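Local coordinates for 6-phosphogluconate dehydrogenase (Pseudomonas syringae, PDB 5U5G), which probably catalyses the NADP-dependent reduction of (2-oxopropyl)phosphonic acid to 2-hydroxypropylphosphonic acid during fosfomycin biosynthesis in pseudomonads, at residues S215-M218 and D219-L222. Numbering follows the deposited sequence.
Sequences SAYM and DVAL. With 7VD ((2-oxopropyl)phosphonic acid), chain F.
The phenol oxygen of Y217 donates to phosphonate oxygen O4 of (2-oxopropyl)phosphonic acid, with OH and O4 2.5 Å apart, and R239 NH1 also hydrogen-bonds to this hydroxyl. O4 lies in the plane of the tyrosine ring, at its edge. One turn on, V220 runs alongside Y217 and sets CG2 over the centre of one ring face, a CH-pi contact of 4.1 Å from CG2 to the ring centroid, only 12° off the normal. A chi1 of 172° leaves CG2 beside the valine backbone N and over the ring, while CG1 lies nearer its CD2/CE2 side. S215 N-caps helix 216-226: its OG accepts from M218 N at 2.8 Å, while the S215 carbonyl O takes D219 N in the first main-chain bond of the helix. A water bridges S215 N and D219 OD1 beside this cap. On another side of the turn M218 meets L222, CG to CD1 at 3.8 Å, and its side chain also packs on F208 and A187. R212 of the second subunit packs on Y217 and hydrogen-bonds to the same ligand, placing this helix start at a substrate site shared between subunits. Gripped at its hydroxyl by O4 and R239 and covered on one face by V220, the tyrosine ring would have little freedom to move.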
# COMPACT_ATOMS: atom_id res chain seq x y z
N SER A 215 3.11 0.44 -1.07
CA SER A 215 2.37 0.16 0.16
C SER A 215 3.39 -0.21 1.23
O SER A 215 4.50 -0.64 0.92
CB SER A 215 1.35 -0.97 -0.01
OG SER A 215 1.96 -2.25 -0.17
N ALA A 216 2.99 -0.02 2.49
CA ALA A 216 3.82 -0.48 3.60
C ALA A 216 4.22 -1.95 3.43
O ALA A 216 5.37 -2.32 3.68
CB ALA A 216 3.07 -0.27 4.92
N TYR A 217 3.29 -2.80 2.96
CA TYR A 217 3.63 -4.21 2.84
C TYR A 217 4.30 -4.58 1.53
O TYR A 217 4.93 -5.65 1.46
CB TYR A 217 2.40 -5.09 3.09
CG TYR A 217 2.46 -5.58 4.52
CD1 TYR A 217 2.10 -4.74 5.57
CD2 TYR A 217 2.98 -6.84 4.83
CE1 TYR A 217 2.20 -5.16 6.90
CE2 TYR A 217 3.08 -7.28 6.16
CZ TYR A 217 2.69 -6.43 7.19
OH TYR A 217 2.79 -6.85 8.51
N MET A 218 4.20 -3.74 0.49
CA MET A 218 5.12 -3.86 -0.63
C MET A 218 6.56 -3.67 -0.18
O MET A 218 7.46 -4.42 -0.59
CB MET A 218 4.76 -2.85 -1.73
CG MET A 218 5.81 -2.72 -2.85
SD MET A 218 6.10 -4.18 -3.90
CE MET A 218 4.65 -4.11 -4.97
N ASP A 219 6.80 -2.68 0.69
CA ASP A 219 8.12 -2.52 1.31
C ASP A 219 8.56 -3.79 2.02
O ASP A 219 9.70 -4.24 1.86
CB ASP A 219 8.11 -1.34 2.29
CG ASP A 219 7.96 0.01 1.59
OD1 ASP A 219 8.10 0.08 0.35
OD2 ASP A 219 7.67 1.00 2.30
N VAL A 220 7.65 -4.40 2.80
CA VAL A 220 7.98 -5.64 3.48
C VAL A 220 8.39 -6.71 2.48
O VAL A 220 9.42 -7.38 2.64
CB VAL A 220 6.80 -6.11 4.35
CG1 VAL A 220 7.07 -7.51 4.89
CG2 VAL A 220 6.55 -5.13 5.48
N ALA A 221 7.60 -6.87 1.41
CA ALA A 221 7.86 -7.92 0.44
C ALA A 221 9.17 -7.68 -0.31
O ALA A 221 9.93 -8.62 -0.56
CB ALA A 221 6.69 -8.02 -0.53
N LEU A 222 9.44 -6.41 -0.65
CA LEU A 222 10.69 -6.06 -1.31
C LEU A 222 11.88 -6.25 -0.38
O LEU A 222 12.92 -6.77 -0.80
CB LEU A 222 10.66 -4.61 -1.77
CG LEU A 222 9.74 -4.27 -2.94
CD1 LEU A 222 9.57 -2.76 -2.95
CD2 LEU A 222 10.36 -4.77 -4.22
P1 7VD F . 2.05 -4.97 11.54
C1 7VD F . 2.16 -6.75 11.86
O2 7VD F . 0.65 -4.41 11.57
O3 7VD F . 2.94 -4.17 12.47
O4 7VD F . 2.61 -4.92 10.14
C6 7VD F . 0.91 -7.42 12.35
O7 7VD F . 0.13 -6.85 13.12
C8 7VD F . 0.68 -8.82 11.85
O HOH W 1 6.06 0.21 -1.61